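Local coordinates for putative Nitroreductase (Anabaena variabilis ATCC 29413, PDB 3EO7), which binds flavin mononucleotide and is probably an oxidoreductase of the nitroreductase family, at residues Q7-H12 against K272-H277; K41-G46 against L125-C130; A163-A168 against E229-V234; I311-A316 against Q404-I409; F383-G388 against V434-S439. One frame throughout, in Å; residues are numbered along the deposited sequence.

Contact 1: Q7-H12 against K272-H277; sequences QSIAQH and KYFHHH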
# COMPACT_ATOMS: atom_id res chain seq x y z
N GLN A 7 -4.67 13.50 23.59
CA GLN A 7 -4.56 12.80 22.31
C GLN A 7 -4.45 13.83 21.17
O GLN A 7 -5.00 14.93 21.27
CB GLN A 7 -5.79 11.94 22.05
CG GLN A 7 -5.91 10.68 22.89
CD GLN A 7 -6.84 9.64 22.25
OE1 GLN A 7 -7.79 9.97 21.53
NE2 GLN A 7 -6.55 8.36 22.51
N SER A 8 -3.75 13.47 20.11
CA SER A 8 -3.72 14.32 18.93
C SER A 8 -4.80 13.78 17.98
O SER A 8 -5.37 12.69 18.21
CB SER A 8 -2.34 14.33 18.28
OG SER A 8 -2.06 13.07 17.73
N ILE A 9 -5.03 14.51 16.90
CA ILE A 9 -6.12 14.18 15.98
C ILE A 9 -5.97 12.80 15.35
O ILE A 9 -6.97 12.12 15.16
CB ILE A 9 -6.37 15.33 14.93
CG1 ILE A 9 -7.65 15.06 14.10
CG2 ILE A 9 -5.13 15.51 14.06
CD1 ILE A 9 -8.97 15.01 14.89
N ALA A 10 -4.75 12.33 15.06
CA ALA A 10 -4.58 10.97 14.50
C ALA A 10 -5.03 9.88 15.50
O ALA A 10 -5.64 8.88 15.10
CB ALA A 10 -3.16 10.75 14.06
N GLN A 11 -4.72 10.07 16.78
CA GLN A 11 -5.18 9.14 17.82
C GLN A 11 -6.71 9.15 17.94
O GLN A 11 -7.34 8.08 18.03
CB GLN A 11 -4.54 9.46 19.16
CG GLN A 11 -3.04 9.22 19.17
CD GLN A 11 -2.42 9.73 20.44
OE1 GLN A 11 -2.33 10.94 20.67
NE2 GLN A 11 -1.98 8.81 21.27
N HIS A 12 -7.31 10.33 17.87
CA HIS A 12 -8.76 10.48 17.95
C HIS A 12 -9.42 9.80 16.74
O HIS A 12 -10.40 9.05 16.90
CB HIS A 12 -9.11 11.97 18.01
CG HIS A 12 -10.57 12.27 18.11
ND1 HIS A 12 -11.32 11.97 19.23
CD2 HIS A 12 -11.42 12.92 17.26
CE1 HIS A 12 -12.56 12.37 19.05
NE2 HIS A 12 -12.64 12.97 17.88
N LYS A 272 -12.63 14.02 6.06
CA LYS A 272 -12.09 15.19 5.36
C LYS A 272 -11.37 16.13 6.33
O LYS A 272 -10.32 16.70 5.98
CB LYS A 272 -13.15 15.92 4.53
CG LYS A 272 -13.62 15.06 3.36
CD LYS A 272 -14.54 15.83 2.40
CE LYS A 272 -15.17 14.92 1.36
NZ LYS A 272 -15.92 15.64 0.34
N TYR A 273 -11.94 16.30 7.52
CA TYR A 273 -11.27 17.06 8.55
C TYR A 273 -9.85 16.49 8.73
O TYR A 273 -8.84 17.22 8.68
CB TYR A 273 -12.04 17.04 9.87
CG TYR A 273 -11.35 17.87 10.94
CD1 TYR A 273 -10.36 17.32 11.75
CD2 TYR A 273 -11.69 19.21 11.14
CE1 TYR A 273 -9.71 18.08 12.69
CE2 TYR A 273 -11.06 19.95 12.10
CZ TYR A 273 -10.02 19.39 12.86
OH TYR A 273 -9.38 20.13 13.83
N PHE A 274 -9.75 15.17 8.90
CA PHE A 274 -8.46 14.56 9.16
C PHE A 274 -7.46 14.74 8.01
O PHE A 274 -6.29 15.11 8.24
CB PHE A 274 -8.64 13.09 9.52
CG PHE A 274 -7.39 12.42 9.97
CD1 PHE A 274 -6.59 12.96 10.97
CD2 PHE A 274 -7.04 11.19 9.45
CE1 PHE A 274 -5.43 12.31 11.39
CE2 PHE A 274 -5.89 10.52 9.90
CZ PHE A 274 -5.08 11.10 10.85
N HIS A 275 -7.94 14.59 6.78
CA HIS A 275 -7.05 14.77 5.63
C HIS A 275 -6.54 16.21 5.56
O HIS A 275 -5.37 16.45 5.34
CB HIS A 275 -7.71 14.41 4.31
CG HIS A 275 -6.76 14.48 3.17
ND1 HIS A 275 -5.80 13.51 2.95
CD2 HIS A 275 -6.55 15.45 2.24
CE1 HIS A 275 -5.04 13.89 1.93
NE2 HIS A 275 -5.49 15.04 1.46
N HIS A 276 -7.43 17.18 5.80
CA HIS A 276 -7.02 18.57 5.76
C HIS A 276 -6.26 19.04 6.99
O HIS A 276 -5.71 20.14 6.98
CB HIS A 276 -8.22 19.47 5.49
CG HIS A 276 -8.68 19.40 4.08
ND1 HIS A 276 -8.50 20.44 3.19
CD2 HIS A 276 -9.26 18.40 3.38
CE1 HIS A 276 -8.99 20.10 2.01
NE2 HIS A 276 -9.44 18.85 2.09
N HIS A 277 -6.20 18.20 8.02
CA HIS A 277 -5.46 18.51 9.22
C HIS A 277 -4.22 17.61 9.39
O HIS A 277 -3.71 17.42 10.50
CB HIS A 277 -6.36 18.49 10.43
CG HIS A 277 -7.32 19.64 10.48
ND1 HIS A 277 -8.41 19.73 9.63
CD2 HIS A 277 -7.34 20.76 11.24
CE1 HIS A 277 -9.05 20.85 9.87
NE2 HIS A 277 -8.44 21.49 10.85
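Two nitrogens of H277 turn back on the carbonyl oxygen of Y273, an aromatic residue that meets I9: ND1 of H277 lies 2.7 Å from Y273 O in a bent bond (143°), and the H277 backbone N adds a weak one. This turn of the side chain lays the imidazole over one face of the tyrosine ring, while the phenol hydroxyl is bonded to E259. I9 meets the same ring from another direction, with CG1 in the ring plane at its edge and CD1 3.8 Å from Y273 CE1. Its CG1 stands anti to the backbone N (chi1 -172°), which also brings it within 3.9 Å of F274 CD1. The F274 ring also reaches A10, its CE1 3.5 Å from A10 CA. Trimming I9 to an alanine is likely to open a gap between the Y273 edge and the F274 ring. The case illustrates helix-helix packing by apolar side chains, the first turn of helix 9-16 set against the last turn of helix 270-276.

Contact 2: K41-G46 against L125-C130; sequences KEYKIG and LYNYQC. With ACT (acetate ion), chain J.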
# COMPACT_ATOMS: atom_id res chain seq x y z
N LYS A 41 -11.90 8.39 -13.61
CA LYS A 41 -12.11 9.80 -13.92
C LYS A 41 -12.35 10.02 -15.42
O LYS A 41 -11.72 9.37 -16.26
CB LYS A 41 -10.93 10.67 -13.49
CG LYS A 41 -10.70 10.70 -11.98
CD LYS A 41 -9.70 11.74 -11.53
CE LYS A 41 -10.10 13.19 -11.78
NZ LYS A 41 -9.23 14.17 -11.05
N GLU A 42 -13.24 10.96 -15.73
CA GLU A 42 -13.54 11.33 -17.12
C GLU A 42 -12.90 12.66 -17.45
O GLU A 42 -12.89 13.58 -16.62
CB GLU A 42 -15.05 11.51 -17.32
CG GLU A 42 -15.86 10.33 -16.88
CD GLU A 42 -15.68 9.12 -17.78
OE1 GLU A 42 -14.92 9.21 -18.77
OE2 GLU A 42 -16.31 8.09 -17.46
N TYR A 43 -12.34 12.76 -18.64
CA TYR A 43 -11.77 14.02 -19.13
C TYR A 43 -12.44 14.38 -20.45
O TYR A 43 -12.60 13.55 -21.34
CB TYR A 43 -10.27 13.93 -19.27
CG TYR A 43 -9.59 13.85 -17.96
CD1 TYR A 43 -9.45 12.63 -17.31
CD2 TYR A 43 -9.11 14.99 -17.32
CE1 TYR A 43 -8.85 12.55 -16.10
CE2 TYR A 43 -8.50 14.90 -16.10
CZ TYR A 43 -8.40 13.67 -15.49
OH TYR A 43 -7.79 13.59 -14.29
N LYS A 44 -12.91 15.61 -20.54
CA LYS A 44 -13.59 16.06 -21.74
C LYS A 44 -12.57 16.75 -22.63
O LYS A 44 -12.78 16.87 -23.82
CB LYS A 44 -14.76 17.00 -21.38
N ILE A 45 -11.44 17.16 -22.06
CA ILE A 45 -10.43 17.88 -22.81
C ILE A 45 -9.05 17.26 -22.62
O ILE A 45 -8.64 17.00 -21.51
CB ILE A 45 -10.43 19.39 -22.41
CG1 ILE A 45 -10.14 19.57 -20.91
CG2 ILE A 45 -11.78 20.04 -22.76
CD1 ILE A 45 -10.12 21.03 -20.43
N GLY A 46 -8.37 16.99 -23.72
CA GLY A 46 -7.03 16.44 -23.68
C GLY A 46 -6.80 15.37 -24.72
O GLY A 46 -7.74 14.80 -25.26
N LEU A 125 0.60 17.28 -17.43
CA LEU A 125 -0.17 16.36 -16.62
C LEU A 125 -0.92 15.32 -17.41
O LEU A 125 -1.59 15.61 -18.40
CB LEU A 125 -1.19 17.15 -15.78
CG LEU A 125 -0.61 18.35 -15.03
CD1 LEU A 125 -1.79 19.18 -14.41
CD2 LEU A 125 0.46 17.93 -14.01
N TYR A 126 -0.80 14.08 -16.96
CA TYR A 126 -1.46 12.93 -17.57
C TYR A 126 -2.20 12.11 -16.50
O TYR A 126 -1.67 11.85 -15.42
CB TYR A 126 -0.44 12.00 -18.23
CG TYR A 126 0.43 12.62 -19.31
CD1 TYR A 126 1.50 13.46 -18.98
CD2 TYR A 126 0.21 12.34 -20.64
CE1 TYR A 126 2.30 14.01 -19.96
CE2 TYR A 126 1.01 12.87 -21.62
CZ TYR A 126 2.04 13.71 -21.28
OH TYR A 126 2.79 14.24 -22.29
N ASN A 127 -3.44 11.72 -16.81
CA ASN A 127 -4.19 10.83 -15.94
C ASN A 127 -4.15 9.42 -16.56
O ASN A 127 -4.42 9.26 -17.76
CB ASN A 127 -5.63 11.28 -15.79
CG ASN A 127 -6.45 10.32 -14.95
OD1 ASN A 127 -7.24 9.58 -15.50
ND2 ASN A 127 -6.20 10.27 -13.63
N TYR A 128 -3.87 8.43 -15.75
CA TYR A 128 -3.88 7.04 -16.19
C TYR A 128 -5.32 6.49 -16.22
O TYR A 128 -6.00 6.42 -15.22
CB TYR A 128 -2.96 6.15 -15.32
CG TYR A 128 -3.03 4.70 -15.79
CD1 TYR A 128 -2.61 4.36 -17.09
CD2 TYR A 128 -3.55 3.70 -14.99
CE1 TYR A 128 -2.75 3.05 -17.57
CE2 TYR A 128 -3.65 2.37 -15.43
CZ TYR A 128 -3.26 2.06 -16.72
OH TYR A 128 -3.39 0.77 -17.12
N GLN A 129 -5.75 6.08 -17.39
CA GLN A 129 -7.09 5.53 -17.60
C GLN A 129 -7.03 4.01 -17.62
O GLN A 129 -6.61 3.41 -18.61
CB GLN A 129 -7.61 6.04 -18.94
CG GLN A 129 -7.90 7.51 -18.95
CD GLN A 129 -9.23 7.82 -18.29
OE1 GLN A 129 -10.23 7.18 -18.60
NE2 GLN A 129 -9.23 8.76 -17.36
N CYS A 130 -7.40 3.40 -16.50
CA CYS A 130 -7.42 1.95 -16.33
C CYS A 130 -8.30 1.28 -17.38
O CYS A 130 -7.95 0.22 -17.89
CB CYS A 130 -7.95 1.59 -14.93
SG CYS A 130 -6.93 2.14 -13.55
C ACT J . -12.13 10.17 -21.01
O ACT J . -11.49 9.69 -20.04
OXT ACT J . -13.37 10.26 -20.86
CH3 ACT J . -11.48 10.63 -22.29
O HOH W 1 -8.99 7.71 -14.14
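N127, Y43 and Q129 carry this meeting of a loop with strand 124-129. N127 places CG anti to its own backbone nitrogen (chi1 177°), sending the amide toward the loop, where it crosses the tyrosine side chain at about a right angle. CB of N127 is 3.5 Å from Y43 OH, and OD1 of N127 comes within 3.4 Å of Y43 CE1, ring and amide planes being inclined by 39°. Q129 bends at chi2 and brings its amide nearly perpendicular to that ring, with NE2 at the ring edge. From there NE2 serves two acceptors: K41 O at 2.8 Å, in the amide plane and almost straight (172°), and N127 OD1, also at 2.8 Å but in a more bent bond. A water accepts from K41 N and donates to the same OD1, making a second bridge. Outside the contact, N127 ND2 is bonded to E110 and Q129 OE1 to R131, while Y43 stacks on Y138. An acetate, probably from the crystallisation liquor, takes a weak bond from Y43 N. The chemistry implies that side-chain amides of a sheet strand, rather than backbone strand pairing, hold the loop by its peptide groups.

Contact 3: A163-A168 against E229-V234; sequences AIIVTA and EGAIAV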
# COMPACT_ATOMS: atom_id res chain seq x y z
N ALA A 163 7.30 11.64 -13.14
CA ALA A 163 6.90 11.23 -11.82
C ALA A 163 5.48 10.72 -11.87
O ALA A 163 4.64 11.18 -12.66
CB ALA A 163 6.96 12.42 -10.82
N ILE A 164 5.21 9.75 -11.01
CA ILE A 164 3.85 9.35 -10.76
C ILE A 164 3.40 10.13 -9.52
O ILE A 164 4.18 10.34 -8.59
CB ILE A 164 3.76 7.82 -10.47
CG1 ILE A 164 3.78 7.07 -11.80
CG2 ILE A 164 2.44 7.46 -9.74
CD1 ILE A 164 3.88 5.49 -11.66
N ILE A 165 2.15 10.55 -9.51
CA ILE A 165 1.55 11.06 -8.29
C ILE A 165 0.32 10.19 -8.08
O ILE A 165 -0.48 9.98 -9.01
CB ILE A 165 1.19 12.56 -8.33
CG1 ILE A 165 2.46 13.39 -8.63
CG2 ILE A 165 0.50 12.95 -7.01
CD1 ILE A 165 2.19 14.92 -8.73
N VAL A 166 0.16 9.70 -6.85
CA VAL A 166 -1.00 8.90 -6.48
C VAL A 166 -1.87 9.75 -5.58
O VAL A 166 -1.40 10.28 -4.56
CB VAL A 166 -0.67 7.60 -5.74
CG1 VAL A 166 -1.97 6.78 -5.47
CG2 VAL A 166 0.29 6.77 -6.56
N THR A 167 -3.12 9.90 -5.99
CA THR A 167 -4.09 10.60 -5.18
C THR A 167 -5.17 9.61 -4.72
O THR A 167 -5.23 8.45 -5.21
CB THR A 167 -4.82 11.66 -6.00
OG1 THR A 167 -5.65 11.03 -6.99
CG2 THR A 167 -3.87 12.69 -6.63
N ALA A 168 -6.01 10.08 -3.81
CA ALA A 168 -7.18 9.33 -3.30
C ALA A 168 -8.43 10.16 -3.59
O ALA A 168 -8.46 11.36 -3.26
CB ALA A 168 -7.07 9.04 -1.76
N GLU A 229 -10.52 14.98 -3.63
CA GLU A 229 -9.37 14.18 -4.03
C GLU A 229 -8.12 14.82 -3.50
O GLU A 229 -8.06 16.04 -3.36
CB GLU A 229 -9.33 14.10 -5.55
CG GLU A 229 -8.31 13.16 -6.15
CD GLU A 229 -8.30 13.15 -7.68
OE1 GLU A 229 -9.26 13.73 -8.31
OE2 GLU A 229 -7.33 12.58 -8.27
N GLY A 230 -7.15 14.02 -3.08
CA GLY A 230 -5.90 14.59 -2.60
C GLY A 230 -4.71 13.68 -2.80
O GLY A 230 -4.80 12.47 -2.60
N ALA A 231 -3.61 14.28 -3.21
CA ALA A 231 -2.35 13.58 -3.38
C ALA A 231 -1.85 13.00 -2.05
O ALA A 231 -1.88 13.69 -1.02
CB ALA A 231 -1.31 14.56 -3.93
N ILE A 232 -1.44 11.74 -2.05
CA ILE A 232 -0.84 11.16 -0.85
C ILE A 232 0.57 10.58 -1.06
O ILE A 232 1.24 10.23 -0.09
CB ILE A 232 -1.79 10.21 -0.08
CG1 ILE A 232 -2.32 9.11 -0.99
CG2 ILE A 232 -2.93 11.04 0.57
CD1 ILE A 232 -3.23 8.07 -0.28
N ALA A 233 1.01 10.47 -2.31
CA ALA A 233 2.36 10.05 -2.61
C ALA A 233 2.81 10.64 -3.95
O ALA A 233 2.06 10.60 -4.93
CB ALA A 233 2.52 8.50 -2.62
N VAL A 234 4.03 11.17 -3.97
CA VAL A 234 4.71 11.70 -5.15
C VAL A 234 5.92 10.76 -5.37
O VAL A 234 6.67 10.49 -4.45
CB VAL A 234 5.13 13.17 -5.00
CG1 VAL A 234 5.97 13.63 -6.21
CG2 VAL A 234 3.86 14.08 -4.83
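I165 forms the apolar centre, its CG2 3.9 Å from A231 CB and its CG1 4.1 Å from V234 CG2; the isoleucine and valine side chains run alongside each other in one direction. T167 adds its methyl to this face, CG2 resting 3.7 Å from A231 CA, and V218 and L222 of helix 215-222 cover it. V166, A168 and A233 look to the other face, where helix 181-202 packs and A168 CB approaches I232 CD1. The two strands are antiparallel neighbours in the seven-stranded sheet, and their ladder is interrupted by a classic beta bulge, an instructive case in which I232 and A233 both stand opposite V166. V166 O therefore receives I232 N at 2.9 Å and, weakly, A233 N, while V166 N gives a straight bond to A233 O (169°). Past the bulge the register has moved by one, and A168 and G230 exchange a pair of backbone bonds. At the polar edge E229 reaches back in an extended chain to T167, whose OG1 donates to the anti lone pair of OE2 at 2.6 Å. Y112 also bonds to that oxygen, and K41 forms a salt bridge with OE1. With a leucine in place of E229, the hydroxyl of T167 would probably lack its acceptor and the K41 ammonium its counter-charge. The T167 hydroxyl sits between backbone N and carbonyl carbon (chi1 68°), facing this carboxylate.

Contact 4: I311-A316 against Q404-I409; sequences ISTVSA and QELRQI. With PGR (R-1,2-propanediol), chain S.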
# COMPACT_ATOMS: atom_id res chain seq x y z
N ILE A 311 12.91 -18.95 16.95
CA ILE A 311 13.00 -19.85 15.82
C ILE A 311 13.51 -19.01 14.64
O ILE A 311 12.94 -17.96 14.33
CB ILE A 311 11.61 -20.46 15.42
CG1 ILE A 311 10.90 -21.19 16.58
CG2 ILE A 311 11.77 -21.43 14.26
CD1 ILE A 311 9.85 -20.36 17.30
N SER A 312 14.57 -19.47 13.98
CA SER A 312 15.08 -18.72 12.84
C SER A 312 14.11 -18.81 11.66
O SER A 312 13.51 -19.84 11.42
CB SER A 312 16.43 -19.25 12.38
OG SER A 312 16.92 -18.49 11.29
N THR A 313 14.01 -17.71 10.92
CA THR A 313 13.22 -17.64 9.71
C THR A 313 14.11 -17.50 8.47
O THR A 313 13.60 -17.29 7.36
CB THR A 313 12.26 -16.46 9.77
OG1 THR A 313 13.00 -15.24 9.93
CG2 THR A 313 11.23 -16.67 10.89
N VAL A 314 15.43 -17.65 8.62
CA VAL A 314 16.33 -17.53 7.47
C VAL A 314 15.89 -18.49 6.37
O VAL A 314 15.63 -19.68 6.61
CB VAL A 314 17.79 -17.72 7.86
CG1 VAL A 314 18.67 -17.82 6.61
CG2 VAL A 314 18.22 -16.55 8.76
N SER A 315 15.75 -17.94 5.15
CA SER A 315 15.18 -18.67 4.03
C SER A 315 15.93 -18.53 2.72
O SER A 315 16.63 -17.56 2.51
CB SER A 315 13.78 -18.07 3.79
OG SER A 315 13.07 -18.70 2.72
N ALA A 316 15.82 -19.57 1.89
CA ALA A 316 16.26 -19.51 0.48
C ALA A 316 15.24 -18.56 -0.17
O ALA A 316 14.08 -18.44 0.30
CB ALA A 316 16.20 -20.90 -0.16
N GLN A 404 15.83 -11.97 11.95
CA GLN A 404 15.19 -13.07 11.24
C GLN A 404 14.80 -14.18 12.21
O GLN A 404 15.27 -15.32 12.12
CB GLN A 404 16.01 -13.57 10.05
CG GLN A 404 16.31 -12.48 9.03
CD GLN A 404 16.66 -13.08 7.67
OE1 GLN A 404 15.80 -13.66 7.00
NE2 GLN A 404 17.92 -12.91 7.24
N GLU A 405 13.93 -13.81 13.14
CA GLU A 405 13.43 -14.75 14.10
C GLU A 405 11.95 -14.55 14.37
O GLU A 405 11.45 -13.43 14.28
CB GLU A 405 14.12 -14.55 15.44
CG GLU A 405 15.54 -14.95 15.45
CD GLU A 405 16.21 -14.68 16.78
OE1 GLU A 405 15.67 -13.95 17.65
OE2 GLU A 405 17.34 -15.15 16.92
N LEU A 406 11.28 -15.66 14.70
CA LEU A 406 9.96 -15.65 15.29
C LEU A 406 10.21 -15.87 16.79
O LEU A 406 11.04 -16.70 17.16
CB LEU A 406 9.06 -16.76 14.77
CG LEU A 406 8.64 -16.65 13.31
CD1 LEU A 406 8.00 -17.95 12.79
CD2 LEU A 406 7.72 -15.45 13.14
N ARG A 407 9.55 -15.08 17.62
CA ARG A 407 9.68 -15.22 19.09
C ARG A 407 8.28 -15.54 19.60
O ARG A 407 7.37 -14.74 19.38
CB ARG A 407 10.27 -13.95 19.67
CG ARG A 407 11.63 -13.64 19.02
CD ARG A 407 12.28 -12.39 19.47
NE ARG A 407 13.57 -12.22 18.79
CZ ARG A 407 14.24 -11.08 18.67
NH1 ARG A 407 13.74 -9.95 19.13
NH2 ARG A 407 15.42 -11.07 18.05
N GLN A 408 8.09 -16.72 20.18
CA GLN A 408 6.75 -17.18 20.63
C GLN A 408 6.33 -16.44 21.88
O GLN A 408 7.01 -16.48 22.90
CB GLN A 408 6.74 -18.68 20.91
CG GLN A 408 5.37 -19.28 21.12
CD GLN A 408 5.45 -20.73 21.46
OE1 GLN A 408 5.71 -21.09 22.62
NE2 GLN A 408 5.21 -21.59 20.47
N ILE A 409 5.21 -15.74 21.78
CA ILE A 409 4.67 -14.97 22.89
C ILE A 409 3.39 -15.59 23.47
O ILE A 409 3.03 -15.26 24.58
CB ILE A 409 4.55 -13.49 22.59
CG1 ILE A 409 3.51 -13.20 21.51
CG2 ILE A 409 5.97 -12.90 22.28
CD1 ILE A 409 3.34 -11.66 21.26
C1 PGR S . 7.61 -18.56 25.66
C2 PGR S . 6.22 -19.20 25.81
C3 PGR S . 5.15 -18.25 25.26
O1 PGR S . 8.06 -18.49 24.31
O2 PGR S . 6.10 -20.51 25.24
O HOH W 2 17.88 -16.24 12.48
O HOH W 3 13.22 -13.65 7.76
O HOH W 4 16.09 -15.13 4.83
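An edge strand of the mixed sheet ends here, I311 and S312 pairing antiparallel with L406 and E405. I311 and L406 exchange two backbone bonds of 2.9 Å each, N of either residue to O of the other. One step on, T313 N reaches Q404 O at 3.0 Å, well above the carbonyl plane (51° out of it). The threonine turns its methyl across the leucine side chain, CG2 lying 3.5 Å from L406 CG; its chi1 of 59° leaves OG1 on the Q404 side, where a water links it to Q404 OE1. V314 crosses the glutamine chain at about a right angle, CG2 3.9 Å from Q404 CB. A further water joins S312 OG to Q404 O. On the strand itself, R407 grips E405 OE1 side-on with NE and NH2. Two small motifs meet where the ladder ends: an ST turn, in which S312 OG accepts from V314 N, and, on the side of strand 395-400, a G1 beta bulge that sets Q404 and E405 both opposite A400.

Contact 5: F383-G388 against V434-S439; sequences FIAVCG and VIFHTS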
# COMPACT_ATOMS: atom_id res chain seq x y z
N PHE A 383 3.43 -9.12 13.99
CA PHE A 383 3.07 -10.28 14.85
C PHE A 383 2.33 -11.26 13.99
O PHE A 383 1.56 -10.87 13.10
CB PHE A 383 2.21 -9.88 16.05
CG PHE A 383 2.93 -8.96 17.00
CD1 PHE A 383 3.04 -7.59 16.73
CD2 PHE A 383 3.56 -9.48 18.14
CE1 PHE A 383 3.74 -6.74 17.61
CE2 PHE A 383 4.26 -8.62 19.01
CZ PHE A 383 4.35 -7.26 18.72
N ILE A 384 2.58 -12.55 14.22
CA ILE A 384 1.96 -13.57 13.42
C ILE A 384 1.20 -14.56 14.27
O ILE A 384 1.78 -15.19 15.17
CB ILE A 384 3.01 -14.34 12.55
CG1 ILE A 384 3.93 -13.33 11.83
CG2 ILE A 384 2.31 -15.27 11.57
CD1 ILE A 384 4.89 -13.95 10.79
N ALA A 385 -0.09 -14.70 14.01
CA ALA A 385 -0.87 -15.76 14.63
C ALA A 385 -0.74 -16.97 13.71
O ALA A 385 -1.13 -16.93 12.53
CB ALA A 385 -2.34 -15.36 14.80
N VAL A 386 -0.20 -18.06 14.24
CA VAL A 386 -0.01 -19.29 13.49
C VAL A 386 -1.00 -20.34 13.96
O VAL A 386 -1.02 -20.66 15.15
CB VAL A 386 1.45 -19.80 13.69
CG1 VAL A 386 1.66 -21.17 13.10
CG2 VAL A 386 2.48 -18.74 13.15
N CYS A 387 -1.83 -20.84 13.05
CA CYS A 387 -2.78 -21.89 13.37
C CYS A 387 -2.52 -23.18 12.65
O CYS A 387 -2.88 -24.23 13.16
CB CYS A 387 -4.20 -21.45 13.03
SG CYS A 387 -4.68 -20.01 14.01
N GLY A 388 -1.91 -23.11 11.47
CA GLY A 388 -1.63 -24.29 10.67
C GLY A 388 -0.39 -24.20 9.82
O GLY A 388 -0.48 -24.11 8.61
N VAL A 434 -1.84 -15.66 10.13
CA VAL A 434 -2.43 -14.32 9.99
C VAL A 434 -1.39 -13.32 10.45
O VAL A 434 -0.91 -13.39 11.60
CB VAL A 434 -3.73 -14.20 10.78
CG1 VAL A 434 -4.30 -12.75 10.60
CG2 VAL A 434 -4.78 -15.25 10.32
N ILE A 435 -0.99 -12.42 9.55
CA ILE A 435 0.02 -11.42 9.86
C ILE A 435 -0.60 -10.06 10.25
O ILE A 435 -1.38 -9.49 9.50
CB ILE A 435 0.99 -11.28 8.67
CG1 ILE A 435 1.68 -12.63 8.41
CG2 ILE A 435 2.05 -10.19 8.91
CD1 ILE A 435 2.60 -12.57 7.23
N PHE A 436 -0.23 -9.58 11.43
CA PHE A 436 -0.70 -8.32 11.98
C PHE A 436 0.41 -7.28 11.91
O PHE A 436 1.50 -7.50 12.43
CB PHE A 436 -1.10 -8.48 13.44
CG PHE A 436 -2.29 -9.37 13.64
CD1 PHE A 436 -2.16 -10.75 13.63
CD2 PHE A 436 -3.55 -8.83 13.76
CE1 PHE A 436 -3.30 -11.56 13.74
CE2 PHE A 436 -4.67 -9.63 13.87
CZ PHE A 436 -4.54 -10.99 13.85
N HIS A 437 0.13 -6.16 11.24
CA HIS A 437 1.02 -5.03 11.23
C HIS A 437 0.50 -4.07 12.28
O HIS A 437 -0.70 -3.74 12.31
CB HIS A 437 1.05 -4.38 9.84
CG HIS A 437 1.74 -5.21 8.83
ND1 HIS A 437 1.15 -5.58 7.64
CD2 HIS A 437 2.97 -5.79 8.84
CE1 HIS A 437 2.00 -6.32 6.95
NE2 HIS A 437 3.11 -6.48 7.66
N THR A 438 1.40 -3.61 13.13
CA THR A 438 1.03 -2.74 14.22
C THR A 438 1.97 -1.55 14.34
O THR A 438 3.05 -1.53 13.75
CB THR A 438 1.08 -3.51 15.57
OG1 THR A 438 2.44 -3.69 15.96
CG2 THR A 438 0.35 -4.90 15.49
N SER A 439 1.54 -0.57 15.11
CA SER A 439 2.36 0.59 15.40
C SER A 439 1.98 1.26 16.70
O SER A 439 0.81 1.36 17.04
CB SER A 439 2.22 1.64 14.27
OG SER A 439 3.14 2.71 14.42
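F383 and F436 form a hydrogen-bonded pair in an antiparallel ladder of the mixed sheet, within the flavin-binding nitroreductase family region; V434 lies, side chain to nearest ligand atom, about 11 Å from the bound flavin mononucleotide. The tight part is this pair and its neighbour A385-V434. F436 N bonds to F383 O at 2.8 Å, and F383 N returns a bond to F436 O. The F436 ring turns its edge to the same strand: F383 O lies in the ring plane, 3.8 Å from F436 CD1, and A385 CB approaches F436 CE1 at 4.1 Å. L418 of helix 415-421 covers A385 and F436. On the other face I384 and I435 run alongside each other, CG1 to CG1 4.2 Å; L467 of helix 452-473 packs on I435. Between the two segments the pairing stops at A385; V386 points away, and partly exposed C387, the looser end, leans on R415 and L418 with its backbone bonded to A432. At the opposite end the contact is made by side chains. T438, its hydroxyl bonded to E499, crosses F383 at about a right angle and sets OG1 at the ring edge, 3.7 Å from F383 CE1.

Contacts 1, 3 and 5 are buried, whereas contacts 2 and 4 lie partly open. Backbone ladders run through 3, 4 and 5; apolar packing dominates the buried contacts, while side-chain amides and waters feature in 2 and 4. Contacts 2 and 3 share the seven-stranded sheet and meet through a salt bridge, K41 NZ to E229 OE1 at 2.8 Å. Contacts 4 and 5 share the mixed sheet on the other side of the chain's centre, where I409 CD1 packs 3.8 Å from F383 CD2 and L406 touches I384. The ladders of contacts 3 and 5 differ in regularity: strand 229-239 bulges in contact 3, whereas contact 5 pairs without a register shift. Contact 1 joins helices, and its H275 packs on I232 of contact 3.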